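Local coordinates for protein cytidine deaminase (Mycobacterium tuberculosis, PDB 4WIG) that catalyses the zinc-dependent hydrolytic deamination of cytidine and 2'-deoxycytidine to uridine and 2'-deoxyuridine, working as a homotetramer in pyrimidine salvage, at residues A[18-21]-A[27-30]; A[32-35]-A[39-42]; A[59-64]-A[71-76]; A[63-68]-A[97-102]; A[104-109]-A[113-118]. The protein carries 1 engineered substitution. One frame throughout, in Å; residues are numbered along the deposited sequence.

Interaction 1 (A[18-21]-A[27-30]); sequences AGAY and FAVG
Ala20 and Ala28 meet methyl to methyl, with Ala20 CB 3.5 Å from Ala28 CB. The approach is uneven. Ala20 directs its CB at 27-30, whereas the Ala28 methyl lies across that approach; Ala20 CB is also 3.7 Å from Ala28 CA. Beyond that pair the same methyl comes within 4.1 Å of the backbone N of Val29. No hydrogen bond joins 18-21 to 27-30. Asn45 does the polar work instead, accepting from Val29 N through its OD1 and donating to Phe27 O through its ND2, while its side chain also touches Ala20. The flanking aromatic residues both leave their CA atoms pointing away from the contact; the Tyr21 hydroxyl bonds Glu98 of the second subunit, and Phe27 packs on Leu128 of the third. Asn45 probably binds substrate, as in related enzymes, so this small alanine contact probably lies in the second shell of the nucleoside pocket of a cytidine deaminase.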
loop_
_atom_site.group_PDB
_atom_site.type_symbol
_atom_site.label_atom_id
_atom_site.label_comp_id
_atom_site.label_asym_id
_atom_site.label_seq_id
_atom_site.Cartn_x
_atom_site.Cartn_y
_atom_site.Cartn_z
ATOM N N ALA A 18 -12.526 -7.149 -17.784
ATOM C CA ALA A 18 -13.074 -8.503 -17.780
ATOM C C ALA A 18 -12.146 -9.478 -17.053
ATOM O O ALA A 18 -12.593 -10.514 -16.556
ATOM C CB ALA A 18 -13.354 -8.980 -19.201
ATOM N N GLY A 19 -10.862 -9.134 -16.991
ATOM C CA GLY A 19 -9.864 -9.915 -16.284
ATOM C C GLY A 19 -9.793 -9.702 -14.778
ATOM O O GLY A 19 -9.094 -10.469 -14.084
ATOM N N ALA A 20 -10.505 -8.684 -14.279
ATOM C CA ALA A 20 -10.451 -8.284 -12.869
ATOM C C ALA A 20 -10.661 -9.438 -11.915
ATOM O O ALA A 20 -11.589 -10.233 -12.086
ATOM C CB ALA A 20 -11.487 -7.204 -12.560
ATOM N N TYR A 21 -9.824 -9.483 -10.881
ATOM C CA TYR A 21 -9.967 -10.449 -9.803
ATOM C C TYR A 21 -10.658 -9.738 -8.646
ATOM O O TYR A 21 -9.997 -9.066 -7.851
ATOM C CB TYR A 21 -8.592 -10.980 -9.392
ATOM C CG TYR A 21 -8.644 -11.991 -8.269
ATOM C CD1 TYR A 21 -8.868 -13.328 -8.536
ATOM C CD2 TYR A 21 -8.490 -11.605 -6.942
ATOM C CE1 TYR A 21 -8.933 -14.261 -7.521
ATOM C CE2 TYR A 21 -8.551 -12.536 -5.916
ATOM C CZ TYR A 21 -8.774 -13.861 -6.219
ATOM O OH TYR A 21 -8.838 -14.787 -5.207
ATOM N N PHE A 27 -16.117 -5.237 -7.674
ATOM C CA PHE A 27 -16.047 -3.995 -8.427
ATOM C C PHE A 27 -14.903 -4.105 -9.419
ATOM O O PHE A 27 -13.760 -3.826 -9.071
ATOM C CB PHE A 27 -15.844 -2.795 -7.495
ATOM C CG PHE A 27 -15.927 -1.466 -8.201
ATOM C CD1 PHE A 27 -17.087 -1.090 -8.853
ATOM C CD2 PHE A 27 -14.852 -0.595 -8.222
ATOM C CE1 PHE A 27 -17.172 0.128 -9.508
ATOM C CE2 PHE A 27 -14.932 0.630 -8.878
ATOM C CZ PHE A 27 -16.095 0.988 -9.517
ATOM N N ALA A 28 -15.207 -4.538 -10.640
ATOM C CA ALA A 28 -14.168 -4.743 -11.657
ATOM C C ALA A 28 -13.729 -3.408 -12.222
ATOM O O ALA A 28 -14.548 -2.545 -12.471
ATOM C CB ALA A 28 -14.655 -5.636 -12.779
ATOM N N VAL A 29 -12.424 -3.243 -12.380
ATOM C CA VAL A 29 -11.886 -2.037 -12.995
ATOM C C VAL A 29 -10.855 -2.452 -14.016
ATOM O O VAL A 29 -10.088 -3.352 -13.761
ATOM C CB VAL A 29 -11.248 -1.102 -11.967
ATOM C CG1 VAL A 29 -10.649 0.115 -12.661
ATOM C CG2 VAL A 29 -12.281 -0.672 -10.934
ATOM N N GLY A 30 -10.853 -1.793 -15.176
ATOM C CA GLY A 30 -9.821 -2.018 -16.175
ATOM C C GLY A 30 -9.223 -0.698 -16.600
ATOM O O GLY A 30 -9.894 0.334 -16.532
#

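Interaction 2 (A[32-35]-A[39-42]); sequences AALV and RVVT
Ala33 and Val41 form the hydrogen-bonded pair of an antiparallel hairpin, each backbone N bonding the other's O at 2.9 Å. A third bond, from Val35 N to Arg39 O at 2.9 Å, is close to straight (172° at the hydrogen). The polar end of Arg39 is engaged by other residues: NH1 makes a salt bridge with Asp37 in the turn, and NH2 donates to Thr68 and Gly70. Its chain runs extended from CG to NE and brings one face of the guanidinium over Val35. That valine has two modelled conformers; in the one described, CG1 lies 3.6 Å from Arg39 NH1, a contact to treat as tentative. Packing then divides by face. Ala33 and Val41 look toward helix 57-67, their CB and CG2 atoms 4.3 Å apart. Ala32, Val40 and Thr42 look toward helix 6-17, with Ala32 CB 3.9 Å from Thr42 CG2. Main-chain bonds thus set the pairing, aliphatic groups suit burial under helices, and Asp37 probably balances the Arg39 charge.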
loop_
_atom_site.group_PDB
_atom_site.type_symbol
_atom_site.label_atom_id
_atom_site.label_comp_id
_atom_site.label_asym_id
_atom_site.label_seq_id
_atom_site.Cartn_x
_atom_site.Cartn_y
_atom_site.Cartn_z
ATOM N N ALA A 32 -6.300 1.146 -19.601
ATOM C CA ALA A 32 -5.438 1.012 -20.762
ATOM C C ALA A 32 -4.759 2.342 -21.024
ATOM O O ALA A 32 -5.371 3.403 -20.863
ATOM C CB ALA A 32 -6.243 0.587 -21.975
ATOM N N ALA A 33 -3.493 2.281 -21.418
ATOM C CA ALA A 33 -2.708 3.479 -21.643
ATOM C C ALA A 33 -1.897 3.373 -22.918
ATOM O O ALA A 33 -1.380 2.295 -23.261
ATOM C CB ALA A 33 -1.791 3.753 -20.455
ATOM N N LEU A 34 -1.831 4.502 -23.616
ATOM C CA LEU A 34 -0.966 4.682 -24.766
ATOM C C LEU A 34 0.411 5.103 -24.264
ATOM O O LEU A 34 0.546 6.089 -23.521
ATOM C CB LEU A 34 -1.514 5.780 -25.656
ATOM C CG LEU A 34 -0.738 6.142 -26.916
ATOM C CD1 LEU A 34 -0.776 4.999 -27.915
ATOM C CD2 LEU A 34 -1.314 7.421 -27.504
ATOM N N VAL A 35 1.411 4.356 -24.704
ATOM C CA VAL A 35 2.809 4.611 -24.364
ATOM C C VAL A 35 3.428 5.453 -25.476
ATOM O O VAL A 35 2.908 5.479 -26.601
ATOM C CB VAL A 35 3.565 3.283 -24.177
ATOM C CG1 VAL A 35 4.969 3.524 -23.632
ATOM C CG2 VAL A 35 2.779 2.361 -23.248
ATOM N N ARG A 39 2.594 1.820 -28.405
ATOM C CA ARG A 39 1.935 0.583 -27.968
ATOM C C ARG A 39 0.930 0.912 -26.883
ATOM O O ARG A 39 0.982 1.985 -26.285
ATOM C CB ARG A 39 2.923 -0.490 -27.486
ATOM C CG ARG A 39 3.515 -0.262 -26.105
ATOM C CD ARG A 39 4.504 -1.348 -25.715
ATOM N NE ARG A 39 4.985 -1.213 -24.342
ATOM C CZ ARG A 39 5.916 -0.354 -23.920
ATOM N NH1 ARG A 39 6.510 0.501 -24.752
ATOM N NH2 ARG A 39 6.269 -0.352 -22.647
ATOM N N VAL A 40 0.005 -0.011 -26.653
ATOM C CA VAL A 40 -0.985 0.135 -25.600
ATOM C C VAL A 40 -0.746 -0.945 -24.546
ATOM O O VAL A 40 -0.518 -2.105 -24.879
ATOM C CB VAL A 40 -2.419 0.054 -26.166
ATOM C CG1 VAL A 40 -3.454 -0.041 -25.046
ATOM C CG2 VAL A 40 -2.705 1.273 -27.033
ATOM N N VAL A 41 -0.782 -0.556 -23.275
ATOM C CA VAL A 41 -0.636 -1.507 -22.174
ATOM C C VAL A 41 -1.907 -1.469 -21.335
ATOM O O VAL A 41 -2.594 -0.449 -21.310
ATOM C CB VAL A 41 0.609 -1.189 -21.317
ATOM C CG1 VAL A 41 1.859 -1.393 -22.151
ATOM C CG2 VAL A 41 0.574 0.232 -20.771
ATOM N N THR A 42 -2.230 -2.585 -20.681
ATOM C CA THR A 42 -3.491 -2.685 -19.943
ATOM C C THR A 42 -3.289 -3.236 -18.533
ATOM O O THR A 42 -2.258 -3.799 -18.208
ATOM C CB THR A 42 -4.541 -3.555 -20.674
ATOM O OG1 THR A 42 -4.075 -4.903 -20.769
ATOM C CG2 THR A 42 -4.856 -3.035 -22.045
#

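Interaction 3 (A[59-64]-A[71-76]); sequences CAVVCA and GRLLAL
Val61 and Val62 on the helix face Leu73 and Leu76 on the strand, the short axes of 59-64 and 73-76 passing 11.7 Å apart with their directions 146° from each other. At that separation the backbones stay well apart and aliphatic side chains alone bridge the gap. Val61 does most of it. Its CG1 is swung anti to the backbone N (chi1 164°) and reaches both leucines, 4.2 Å from Leu76 CD1 and 4.4 Å from Leu73 CD1. Leu73 CD1 in turn touches both valines, since Val62 CG2 also lies 4.4 Å from it. Val61 and Leu76 meet at a slant, by their branch ends. Two leucines three residues apart would normally project from opposite faces of a strand; here both point to the helix because Leu74 and Ala75 together face Leu34 in a classic beta bulge, which shifts the alternation by one. All four touching residues are buried, and the contacts are ordinary apolar ones without a polar component. Ala33 of strand 29-35 lies against Val61, Leu73 and Leu76 and fills in the sheet side of the layer, while Leu96 of helix 90-100 packs on both leucines. Helix 57-67 also meets the second subunit, where Cys63 touches Ala60 and Val62 touches Val46 of that chain.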
loop_
_atom_site.group_PDB
_atom_site.type_symbol
_atom_site.label_atom_id
_atom_site.label_comp_id
_atom_site.label_asym_id
_atom_site.label_seq_id
_atom_site.Cartn_x
_atom_site.Cartn_y
_atom_site.Cartn_z
ATOM N N CYS A 59 -2.262 0.964 -11.446
ATOM C CA CYS A 59 -0.964 0.440 -11.021
ATOM C C CYS A 59 -0.549 -0.767 -11.848
ATOM O O CYS A 59 0.619 -0.899 -12.186
ATOM C CB CYS A 59 -0.959 0.077 -9.538
ATOM S SG CYS A 59 -1.036 1.547 -8.490
ATOM N N ALA A 60 -1.506 -1.638 -12.166
ATOM C CA ALA A 60 -1.248 -2.771 -13.054
ATOM C C ALA A 60 -0.754 -2.290 -14.440
ATOM O O ALA A 60 0.141 -2.898 -15.022
ATOM C CB ALA A 60 -2.488 -3.650 -13.192
ATOM N N VAL A 61 -1.332 -1.199 -14.952
ATOM C CA VAL A 61 -0.849 -0.582 -16.194
ATOM C C VAL A 61 0.633 -0.190 -16.124
ATOM O O VAL A 61 1.398 -0.423 -17.073
ATOM C CB VAL A 61 -1.707 0.651 -16.573
ATOM C CG1 VAL A 61 -1.022 1.523 -17.610
ATOM C CG2 VAL A 61 -3.072 0.197 -17.074
ATOM N N VAL A 62 1.033 0.391 -14.999
ATOM C CA VAL A 62 2.401 0.818 -14.784
ATOM C C VAL A 62 3.338 -0.387 -14.673
ATOM O O VAL A 62 4.429 -0.350 -15.204
ATOM C CB VAL A 62 2.507 1.726 -13.540
ATOM C CG1 VAL A 62 3.953 1.901 -13.090
ATOM C CG2 VAL A 62 1.851 3.064 -13.844
ATOM N N CYS A 63 2.901 -1.453 -14.007
ATOM C CA CYS A 63 3.670 -2.696 -14.009
ATOM C C CYS A 63 3.879 -3.216 -15.438
ATOM O O CYS A 63 5.006 -3.593 -15.811
ATOM C CB CYS A 63 2.984 -3.753 -13.151
ATOM S SG CYS A 63 2.993 -3.362 -11.390
ATOM N N ALA A 64 2.800 -3.222 -16.225
ATOM C CA ALA A 64 2.868 -3.648 -17.627
ATOM C C ALA A 64 3.816 -2.771 -18.442
ATOM O O ALA A 64 4.553 -3.278 -19.297
ATOM C CB ALA A 64 1.488 -3.649 -18.256
ATOM N N GLY A 71 9.199 3.297 -20.813
ATOM C CA GLY A 71 8.770 4.468 -21.561
ATOM C C GLY A 71 7.892 5.372 -20.718
ATOM O O GLY A 71 7.876 5.272 -19.491
ATOM N N ARG A 72 7.182 6.266 -21.395
ATOM C CA ARG A 72 6.322 7.254 -20.763
ATOM C C ARG A 72 4.877 7.062 -21.214
ATOM O O ARG A 72 4.630 6.738 -22.371
ATOM C CB ARG A 72 6.772 8.670 -21.146
ATOM C CG ARG A 72 8.175 9.039 -20.675
ATOM C CD ARG A 72 8.200 9.410 -19.197
ATOM N NE ARG A 72 7.546 10.693 -18.938
ATOM C CZ ARG A 72 7.344 11.205 -17.721
ATOM N NH1 ARG A 72 7.741 10.545 -16.636
ATOM N NH2 ARG A 72 6.736 12.383 -17.587
ATOM N N LEU A 73 3.928 7.274 -20.301
ATOM C CA LEU A 73 2.499 7.206 -20.641
ATOM C C LEU A 73 2.040 8.546 -21.195
ATOM O O LEU A 73 2.371 9.587 -20.629
ATOM C CB LEU A 73 1.665 6.854 -19.409
ATOM C CG LEU A 73 2.039 5.562 -18.683
ATOM C CD1 LEU A 73 1.141 5.390 -17.471
ATOM C CD2 LEU A 73 1.959 4.354 -19.601
ATOM N N LEU A 74 1.278 8.509 -22.292
ATOM C CA LEU A 74 0.709 9.707 -22.919
ATOM C C LEU A 74 -0.772 9.919 -22.607
ATOM O O LEU A 74 -1.244 11.058 -22.519
ATOM C CB LEU A 74 0.882 9.628 -24.436
ATOM C CG LEU A 74 2.330 9.573 -24.937
ATOM C CD1 LEU A 74 2.363 9.615 -26.454
ATOM C CD2 LEU A 74 3.174 10.696 -24.354
ATOM N N ALA A 75 -1.497 8.819 -22.452
ATOM C CA ALA A 75 -2.938 8.849 -22.267
ATOM C C ALA A 75 -3.380 7.562 -21.592
ATOM O O ALA A 75 -2.831 6.504 -21.886
ATOM C CB ALA A 75 -3.624 9.005 -23.613
ATOM N N LEU A 76 -4.346 7.673 -20.684
ATOM C CA LEU A 76 -4.923 6.557 -19.983
ATOM C C LEU A 76 -6.462 6.680 -19.871
ATOM O O LEU A 76 -6.986 7.742 -19.568
ATOM C CB LEU A 76 -4.301 6.455 -18.576
ATOM C CG LEU A 76 -4.777 5.287 -17.719
ATOM C CD1 LEU A 76 -3.641 4.695 -16.901
ATOM C CD2 LEU A 76 -5.923 5.692 -16.805
#

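Interaction 4 (A[63-68]-A[97-102]); sequences CALHST and LEHGGS
Leu65 and His66, near the C-terminal end of helix 57-67, approach His99 near the end of helix 90-100, the closest CA atoms being those of Leu65 and His99 at 8.9 Å. The second helix gives way at Gly101, whose positive phi (68°) turns the chain, with Gly101 N still bonded to Leu97 O. His99 is the shared partner. Leu65 CG stands anti to its own backbone N (chi1 170°), which extends CD2 to within 3.9 Å of His99 CB. The two imidazoles meet obliquely, their centroids 4.9 Å apart and their planes at 62°. His99 CD2 sits in the plane of the His66 ring at its NE2 edge, 3.1 Å from that nitrogen. Each ring is backed by a neighbour in sequence: Leu65 CG lies 4.0 Å above the His66 plane, over its centre, and Glu98 CG rests over one face of His99 toward the rim. His99 ND1 is hydrogen-bonded to Val95 O, which restrains the rotation of the ring. Tyr21 of the second subunit meets both imidazoles, edge-to-face with His99. Two helices lying side by side on one face of the central sheet, their ends joined to another subunit through aromatic rings, fit the layered deaminase fold and its homotetramer.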
loop_
_atom_site.group_PDB
_atom_site.type_symbol
_atom_site.label_atom_id
_atom_site.label_comp_id
_atom_site.label_asym_id
_atom_site.label_seq_id
_atom_site.Cartn_x
_atom_site.Cartn_y
_atom_site.Cartn_z
ATOM N N CYS A 63 2.901 -1.453 -14.007
ATOM C CA CYS A 63 3.670 -2.696 -14.009
ATOM C C CYS A 63 3.879 -3.216 -15.438
ATOM O O CYS A 63 5.006 -3.593 -15.811
ATOM C CB CYS A 63 2.984 -3.753 -13.151
ATOM S SG CYS A 63 2.993 -3.362 -11.390
ATOM N N ALA A 64 2.800 -3.222 -16.225
ATOM C CA ALA A 64 2.868 -3.648 -17.627
ATOM C C ALA A 64 3.816 -2.771 -18.442
ATOM O O ALA A 64 4.553 -3.278 -19.297
ATOM C CB ALA A 64 1.488 -3.649 -18.256
ATOM N N LEU A 65 3.759 -1.463 -18.209
ATOM C CA LEU A 65 4.650 -0.509 -18.874
ATOM C C LEU A 65 6.105 -0.957 -18.752
ATOM O O LEU A 65 6.846 -1.002 -19.742
ATOM C CB LEU A 65 4.470 0.889 -18.277
ATOM C CG LEU A 65 5.460 1.983 -18.653
ATOM C CD1 LEU A 65 5.420 2.269 -20.144
ATOM C CD2 LEU A 65 5.170 3.251 -17.862
ATOM N N HIS A 66 6.512 -1.289 -17.536
ATOM C CA HIS A 66 7.908 -1.619 -17.270
ATOM C C HIS A 66 8.274 -3.073 -17.515
ATOM O O HIS A 66 9.452 -3.423 -17.484
ATOM C CB HIS A 66 8.303 -1.123 -15.884
ATOM C CG HIS A 66 8.334 0.369 -15.822
ATOM N ND1 HIS A 66 9.217 1.111 -16.575
ATOM C CD2 HIS A 66 7.530 1.258 -15.200
ATOM C CE1 HIS A 66 8.993 2.395 -16.375
ATOM N NE2 HIS A 66 7.971 2.511 -15.548
ATOM N N SER A 67 7.273 -3.900 -17.799
ATOM C CA SER A 67 7.496 -5.275 -18.238
ATOM C C SER A 67 7.579 -5.402 -19.758
ATOM O O SER A 67 7.942 -6.462 -20.267
ATOM C CB SER A 67 6.367 -6.159 -17.722
ATOM O OG SER A 67 6.413 -6.222 -16.315
ATOM N N THR A 68 7.236 -4.333 -20.474
ATOM C CA THR A 68 7.139 -4.367 -21.928
ATOM C C THR A 68 8.057 -3.350 -22.607
ATOM O O THR A 68 7.835 -2.985 -23.760
ATOM C CB THR A 68 5.671 -4.147 -22.384
ATOM O OG1 THR A 68 5.153 -2.919 -21.849
ATOM C CG2 THR A 68 4.794 -5.308 -21.932
ATOM N N LEU A 97 1.625 9.808 -12.261
ATOM C CA LEU A 97 2.410 11.031 -12.437
ATOM C C LEU A 97 3.900 10.746 -12.631
ATOM O O LEU A 97 4.582 11.426 -13.405
ATOM C CB LEU A 97 2.208 11.965 -11.242
ATOM C CG LEU A 97 2.759 13.379 -11.425
ATOM C CD1 LEU A 97 1.844 14.195 -12.325
ATOM C CD2 LEU A 97 2.947 14.048 -10.078
ATOM N N GLU A 98 4.388 9.727 -11.927
ATOM C CA GLU A 98 5.778 9.287 -12.025
ATOM C C GLU A 98 6.138 8.857 -13.445
ATOM O O GLU A 98 7.300 8.963 -13.857
ATOM C CB GLU A 98 5.990 8.110 -11.071
ATOM C CG GLU A 98 7.419 7.641 -10.899
ATOM C CD GLU A 98 8.227 8.512 -9.949
ATOM O OE1 GLU A 98 9.420 8.709 -10.229
ATOM O OE2 GLU A 98 7.678 8.998 -8.934
ATOM N N HIS A 99 5.148 8.348 -14.180
ATOM C CA HIS A 99 5.389 7.715 -15.474
ATOM C C HIS A 99 4.847 8.461 -16.680
ATOM O O HIS A 99 5.202 8.135 -17.807
ATOM C CB HIS A 99 4.870 6.292 -15.403
ATOM C CG HIS A 99 5.567 5.510 -14.342
ATOM N ND1 HIS A 99 5.022 5.268 -13.099
ATOM C CD2 HIS A 99 6.836 5.055 -14.291
ATOM C CE1 HIS A 99 5.913 4.644 -12.349
ATOM N NE2 HIS A 99 7.016 4.492 -13.054
ATOM N N GLY A 100 4.017 9.469 -16.438
ATOM C CA GLY A 100 3.492 10.313 -17.511
ATOM C C GLY A 100 3.541 11.810 -17.259
ATOM O O GLY A 100 3.341 12.597 -18.186
ATOM N N GLY A 101 3.786 12.214 -16.012
ATOM C CA GLY A 101 3.867 13.621 -15.657
ATOM C C GLY A 101 2.549 14.367 -15.745
ATOM O O GLY A 101 1.476 13.775 -15.927
ATOM N N SER A 102 2.639 15.690 -15.630
ATOM C CA SER A 102 1.461 16.550 -15.568
ATOM C C SER A 102 0.625 16.557 -16.853
ATOM O O SER A 102 -0.577 16.817 -16.802
ATOM C CB SER A 102 1.889 17.978 -15.233
ATOM O OG SER A 102 2.832 18.442 -16.180
#

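Interaction 5 (A[104-109]-A[113-118]); sequences LLIDHP and RRLGDL
His108 and Arg113 are brought together by their torsions: the histidine ring stands anti to the backbone N (chi1 176°), and the arginine chain bends at chi2 (-98°) and chi3, folding its guanidinium over one imidazole face. The two planes are 33° apart, and the nearest approach is His108 CE1 to Arg113 NH2, 3.1 Å. Pro109 CD covers the other face of the ring, 3.3 Å above its plane. Behind this pair the hairpin is tied by backbone bonds: Ile106 N to Arg113 O at 2.8 Å, Arg113 N back to Ile106 O at 2.9 Å, and Leu115 N to Leu104 O at 2.8 Å as the chain enters its short helix. On the buried side Leu104 CD2 touches Leu115 CD2 at 3.8 Å, and Ile106 CB rests 3.7 Å from Leu118 CD1, joining the strand to helix 115-118. Away from that core, Arg114 sits at the N-cap position and is held by two acids, through NE to Glu103 and through a weak 3.0 Å bond from NH2 to Asp117 OD2, part of a salt bridge. Arg113 NH2 has a long, weak ion pair with Asp121 of the third subunit. His108 ND1 is buried without a polar partner, and a cationic group lying over the ring would probably disfavour protonation of this histidine.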
loop_
_atom_site.group_PDB
_atom_site.type_symbol
_atom_site.label_atom_id
_atom_site.label_comp_id
_atom_site.label_asym_id
_atom_site.label_seq_id
_atom_site.Cartn_x
_atom_site.Cartn_y
_atom_site.Cartn_z
ATOM N N LEU A 104 0.090 13.966 -18.900
ATOM C CA LEU A 104 -0.602 12.699 -19.153
ATOM C C LEU A 104 -2.105 12.956 -19.160
ATOM O O LEU A 104 -2.627 13.514 -18.216
ATOM C CB LEU A 104 -0.240 11.680 -18.070
ATOM C CG LEU A 104 -1.072 10.407 -17.978
ATOM C CD1 LEU A 104 -1.099 9.652 -19.293
ATOM C CD2 LEU A 104 -0.532 9.521 -16.868
ATOM N N LEU A 105 -2.792 12.565 -20.232
ATOM C CA LEU A 105 -4.230 12.775 -20.328
ATOM C C LEU A 105 -4.994 11.589 -19.754
ATOM O O LEU A 105 -4.661 10.421 -20.029
ATOM C CB LEU A 105 -4.665 13.030 -21.774
ATOM C CG LEU A 105 -4.099 14.297 -22.415
ATOM C CD1 LEU A 105 -4.480 14.354 -23.885
ATOM C CD2 LEU A 105 -4.591 15.538 -21.687
ATOM N N ILE A 106 -6.018 11.912 -18.965
ATOM C CA ILE A 106 -6.854 10.941 -18.297
ATOM C C ILE A 106 -8.284 11.044 -18.829
ATOM O O ILE A 106 -8.902 12.095 -18.740
ATOM C CB ILE A 106 -6.864 11.215 -16.772
ATOM C CG1 ILE A 106 -5.420 11.253 -16.201
ATOM C CG2 ILE A 106 -7.752 10.209 -16.059
ATOM C CD1 ILE A 106 -4.653 9.968 -16.361
ATOM N N ASP A 107 -8.809 9.960 -19.391
ATOM C CA ASP A 107 -10.165 9.963 -19.935
ATOM C C ASP A 107 -11.183 10.383 -18.882
ATOM O O ASP A 107 -11.001 10.154 -17.683
ATOM C CB ASP A 107 -10.557 8.562 -20.447
ATOM C CG ASP A 107 -11.544 8.609 -21.606
ATOM O OD1 ASP A 107 -12.034 9.705 -21.966
ATOM O OD2 ASP A 107 -11.826 7.534 -22.167
ATOM N N HIS A 108 -12.259 10.995 -19.353
ATOM C CA HIS A 108 -13.284 11.546 -18.492
ATOM C C HIS A 108 -14.565 11.553 -19.340
ATOM O O HIS A 108 -14.485 11.706 -20.553
ATOM C CB HIS A 108 -12.849 12.947 -18.044
ATOM C CG HIS A 108 -13.863 13.673 -17.218
ATOM N ND1 HIS A 108 -13.791 13.754 -15.846
ATOM C CD2 HIS A 108 -14.972 14.356 -17.575
ATOM C CE1 HIS A 108 -14.821 14.445 -15.391
ATOM N NE2 HIS A 108 -15.553 14.822 -16.422
ATOM N N PRO A 109 -15.746 11.354 -18.718
ATOM C CA PRO A 109 -16.973 11.270 -19.532
ATOM C C PRO A 109 -17.276 12.504 -20.394
ATOM O O PRO A 109 -17.903 12.383 -21.444
ATOM C CB PRO A 109 -18.082 11.085 -18.488
ATOM C CG PRO A 109 -17.406 10.579 -17.269
ATOM C CD PRO A 109 -16.014 11.142 -17.284
ATOM N N ARG A 113 -8.790 14.990 -19.118
ATOM C CA ARG A 113 -8.136 15.981 -18.275
ATOM C C ARG A 113 -6.644 15.718 -18.194
ATOM O O ARG A 113 -6.209 14.565 -18.236
ATOM C CB ARG A 113 -8.706 15.908 -16.861
ATOM C CG ARG A 113 -10.219 16.025 -16.775
ATOM C CD ARG A 113 -10.665 17.425 -16.433
ATOM N NE ARG A 113 -11.872 17.419 -15.608
ATOM C CZ ARG A 113 -13.126 17.400 -16.063
ATOM N NH1 ARG A 113 -13.401 17.376 -17.377
ATOM N NH2 ARG A 113 -14.126 17.411 -15.180
ATOM N N ARG A 114 -5.868 16.789 -18.053
ATOM C CA ARG A 114 -4.453 16.673 -17.733
ATOM C C ARG A 114 -4.288 16.156 -16.304
ATOM O O ARG A 114 -4.988 16.591 -15.398
ATOM C CB ARG A 114 -3.768 18.032 -17.818
ATOM C CG ARG A 114 -3.702 18.646 -19.204
ATOM C CD ARG A 114 -3.186 20.079 -19.130
ATOM N NE ARG A 114 -1.905 20.178 -18.421
ATOM C CZ ARG A 114 -1.735 20.644 -17.181
ATOM N NH1 ARG A 114 -0.515 20.678 -16.654
ATOM N NH2 ARG A 114 -2.755 21.089 -16.459
ATOM N N LEU A 115 -3.345 15.251 -16.094
ATOM C CA LEU A 115 -3.154 14.676 -14.762
ATOM C C LEU A 115 -2.735 15.782 -13.785
ATOM O O LEU A 115 -3.071 15.736 -12.589
ATOM C CB LEU A 115 -2.135 13.531 -14.798
ATOM C CG LEU A 115 -1.833 12.819 -13.472
ATOM C CD1 LEU A 115 -3.100 12.325 -12.797
ATOM C CD2 LEU A 115 -0.874 11.666 -13.697
ATOM N N GLY A 116 -2.030 16.788 -14.311
ATOM C CA GLY A 116 -1.650 17.965 -13.541
ATOM C C GLY A 116 -2.824 18.686 -12.926
ATOM O O GLY A 116 -2.701 19.251 -11.845
ATOM N N ASP A 117 -3.967 18.663 -13.609
ATOM C CA ASP A 117 -5.186 19.270 -13.078
ATOM C C ASP A 117 -5.873 18.361 -12.072
ATOM O O ASP A 117 -6.541 18.843 -11.157
ATOM C CB ASP A 117 -6.153 19.650 -14.203
ATOM C CG ASP A 117 -5.661 20.831 -15.014
ATOM O OD1 ASP A 117 -5.143 21.805 -14.421
ATOM O OD2 ASP A 117 -5.777 20.792 -16.252
ATOM N N LEU A 118 -5.705 17.050 -12.233
ATOM C CA LEU A 118 -6.259 16.079 -11.293
ATOM C C LEU A 118 -5.390 15.885 -10.045
ATOM O O LEU A 118 -5.859 15.355 -9.043
ATOM C CB LEU A 118 -6.488 14.732 -11.990
ATOM C CG LEU A 118 -7.611 14.763 -13.040
ATOM C CD1 LEU A 118 -7.515 13.552 -13.961
ATOM C CD2 LEU A 118 -8.980 14.802 -12.383
#

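Overall arrangement
Interactions 2, 3 and 4 form one block: the centres of 3 and 4 are about 4 Å apart, those of 2 and 3 about 6 Å. Leu34 O to Leu74 N, 2.8 Å, probably bonds the hairpin of interaction 2 to the strand of interaction 3, whose other edge receives interaction 5 through Leu76 N and Leu105 O, also 2.8 Å. Interaction 1 lies farther off on the shared strand 29-35, about 17 Å centre to centre from interaction 2 and about 21 Å from interaction 5. The zinc, held by Cys56, Cys89 and Cys92, is about 8 Å from the Val29 side chain and about 9 Å from that of Leu76, which lies near Glu58, the probable proton donor.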